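Local atomic coordinates of phosphorylated carbohydrates phosphatase TM_1254 (PDB entry 3KBB), a protein that dephosphorylates phosphorylated sugars such as erythrose 4-phosphate, fructose 6-phosphate and mannose 6-phosphate with the help of a divalent metal cation. Residues A[21-26]-A[41-46]. Numbering follows the deposited sequence. Where two conformers were deposited one is given.
Sequences EAYRRV and RIMGVP
I42, on helix 36-42, and M43, in the turn from I42 to V45, meet the ring of Y23. I42 comes first. Its CG2 branch lies 4.2 Å from CE2 of Y23, oblique to the ring, while CD1 is turned from the tyrosine; the side chain also packs on I53 of helix 47-57. M43, a selenomethionine, follows in the type I turn. It has two conformers. In the one given, its chain bends at chi2 (-61°) and chi3 (-69°), which folds SE back to the tyrosine. SE of M43 then sits 4.0 Å from the same CE2 atom of Y23 and 5.0 Å from the ring centroid, 53° off the normal. In this conformer it is an oblique Met-aromatic contact; how fully it is occupied is left open. After the turn, P46 is the N-cap residue of helix 47-57. E47 there hydrogen-bonds the Y23 hydroxyl, and L51 and L54 pack on the tyrosine. Y23 thus joins helix 19-29 to the next two helices of the helical cap, a domain characteristic of the beta-phosphoglucomutase-like HAD phosphatases. Between the two segments the chemistry is apolar: the ring is packed by weak dispersion contacts with the CG2 methyl of I42 and, in the given conformer, the selenium of M43, and its polar end is tied to E47.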
loop_
_atom_site.group_PDB
_atom_site.type_symbol
_atom_site.label_atom_id
_atom_site.label_comp_id
_atom_site.label_asym_id
_atom_site.label_seq_id
_atom_site.Cartn_x
_atom_site.Cartn_y
_atom_site.Cartn_z
ATOM N N GLU A 21 10.352 -9.586 -10.030
ATOM C CA GLU A 21 11.752 -9.252 -10.262
ATOM C C GLU A 21 12.651 -9.415 -9.022
ATOM O O GLU A 21 13.776 -9.944 -9.116
ATOM C CB GLU A 21 11.895 -7.858 -10.903
ATOM C CG GLU A 21 13.321 -7.464 -11.199
ATOM C CD GLU A 21 14.053 -8.471 -12.088
ATOM O OE1 GLU A 21 13.383 -9.232 -12.838
ATOM O OE2 GLU A 21 15.306 -8.462 -12.059
ATOM N N ALA A 22 12.152 -8.995 -7.855
ATOM C CA ALA A 22 12.906 -9.153 -6.604
ATOM C C ALA A 22 13.191 -10.643 -6.320
ATOM O O ALA A 22 14.343 -11.018 -6.031
ATOM C CB ALA A 22 12.124 -8.540 -5.428
ATOM N N TYR A 23 12.160 -11.470 -6.430
ATOM C CA TYR A 23 12.312 -12.905 -6.136
ATOM C C TYR A 23 13.105 -13.621 -7.241
ATOM O O TYR A 23 13.874 -14.550 -6.965
ATOM C CB TYR A 23 10.972 -13.583 -5.917
ATOM C CG TYR A 23 10.231 -13.176 -4.652
ATOM C CD1 TYR A 23 10.801 -12.300 -3.719
ATOM C CD2 TYR A 23 8.989 -13.722 -4.373
ATOM C CE1 TYR A 23 10.097 -11.928 -2.542
ATOM C CE2 TYR A 23 8.304 -13.385 -3.215
ATOM C CZ TYR A 23 8.861 -12.495 -2.309
ATOM O OH TYR A 23 8.122 -12.190 -1.193
ATOM N N ARG A 24 12.939 -13.155 -8.474
ATOM C CA ARG A 24 13.738 -13.661 -9.612
ATOM C C ARG A 24 15.229 -13.397 -9.393
ATOM O O ARG A 24 16.064 -14.295 -9.623
ATOM C CB ARG A 24 13.230 -13.061 -10.935
ATOM C CG ARG A 24 13.757 -13.791 -12.209
ATOM C CD ARG A 24 13.720 -12.892 -13.456
ATOM N NE ARG A 24 14.604 -11.751 -13.298
ATOM C CZ ARG A 24 15.920 -11.781 -13.473
ATOM N NH1 ARG A 24 16.524 -12.910 -13.892
ATOM N NH2 ARG A 24 16.628 -10.676 -13.282
ATOM N N ARG A 25 15.581 -12.194 -8.946
ATOM C CA ARG A 25 16.962 -11.870 -8.597
ATOM C C ARG A 25 17.535 -12.702 -7.447
ATOM O O ARG A 25 18.720 -13.080 -7.472
ATOM C CB ARG A 25 17.098 -10.393 -8.246
ATOM C CG ARG A 25 17.016 -9.491 -9.458
ATOM C CD ARG A 25 17.283 -8.027 -9.068
ATOM N NE ARG A 25 16.931 -7.077 -10.127
ATOM C CZ ARG A 25 17.378 -5.825 -10.165
ATOM N NH1 ARG A 25 18.190 -5.373 -9.202
ATOM N NH2 ARG A 25 17.009 -5.016 -11.155
ATOM N N VAL A 26 16.712 -12.958 -6.432
ATOM C CA VAL A 26 17.130 -13.825 -5.337
ATOM C C VAL A 26 17.504 -15.193 -5.900
ATOM O O VAL A 26 18.627 -15.670 -5.660
ATOM C CB VAL A 26 16.031 -14.002 -4.291
ATOM C CG1 VAL A 26 16.458 -15.046 -3.233
ATOM C CG2 VAL A 26 15.732 -12.676 -3.660
ATOM N N ARG A 41 1.655 -18.215 -7.681
ATOM C CA ARG A 41 1.160 -19.041 -6.582
ATOM C C ARG A 41 1.790 -18.655 -5.258
ATOM O O ARG A 41 1.098 -18.579 -4.232
ATOM C CB ARG A 41 1.329 -20.519 -6.910
ATOM C CG ARG A 41 0.591 -20.927 -8.177
ATOM C CD ARG A 41 -0.864 -20.448 -8.134
ATOM N NE ARG A 41 -1.620 -20.995 -9.249
ATOM C CZ ARG A 41 -2.941 -20.963 -9.344
ATOM N NH1 ARG A 41 -3.673 -20.402 -8.376
ATOM N NH2 ARG A 41 -3.525 -21.496 -10.404
ATOM N N ILE A 42 3.093 -18.395 -5.273
ATOM C CA ILE A 42 3.831 -17.943 -4.086
ATOM C C ILE A 42 3.220 -16.659 -3.493
ATOM O O ILE A 42 3.267 -16.437 -2.259
ATOM C CB ILE A 42 5.338 -17.702 -4.402
ATOM C CG1 ILE A 42 6.094 -19.021 -4.668
ATOM C CG2 ILE A 42 6.019 -16.947 -3.268
ATOM C CD1 ILE A 42 6.044 -20.021 -3.526
HETATM N N MSE A 43 2.664 -15.834 -4.384
HETATM C CA MSE A 43 2.100 -14.552 -3.946
HETATM C C MSE A 43 0.716 -14.686 -3.287
HETATM O O MSE A 43 0.263 -13.741 -2.622
HETATM C CB MSE A 43 2.104 -13.512 -5.077
HETATM C CG MSE A 43 3.503 -13.028 -5.483
HETATM SE SE MSE A 43 4.617 -12.105 -4.123
HETATM C CE MSE A 43 3.531 -10.463 -3.980
ATOM N N GLY A 44 0.075 -15.841 -3.427
ATOM C CA GLY A 44 -1.213 -16.072 -2.774
ATOM C C GLY A 44 -1.146 -16.305 -1.264
ATOM O O GLY A 44 -2.167 -16.625 -0.646
ATOM N N VAL A 45 0.040 -16.186 -0.668
ATOM C CA VAL A 45 0.209 -16.375 0.784
ATOM C C VAL A 45 1.104 -15.298 1.380
ATOM O O VAL A 45 1.909 -14.704 0.665
ATOM C CB VAL A 45 0.793 -17.789 1.181
ATOM C CG1 VAL A 45 -0.044 -18.886 0.638
ATOM C CG2 VAL A 45 2.272 -17.947 0.767
ATOM N N PRO A 46 0.963 -15.027 2.690
ATOM C CA PRO A 46 1.847 -14.059 3.363
ATOM C C PRO A 46 3.336 -14.347 3.200
ATOM O O PRO A 46 3.773 -15.506 3.279
ATOM C CB PRO A 46 1.454 -14.166 4.848
ATOM C CG PRO A 46 0.504 -15.304 4.953
ATOM C CD PRO A 46 -0.073 -15.551 3.604
#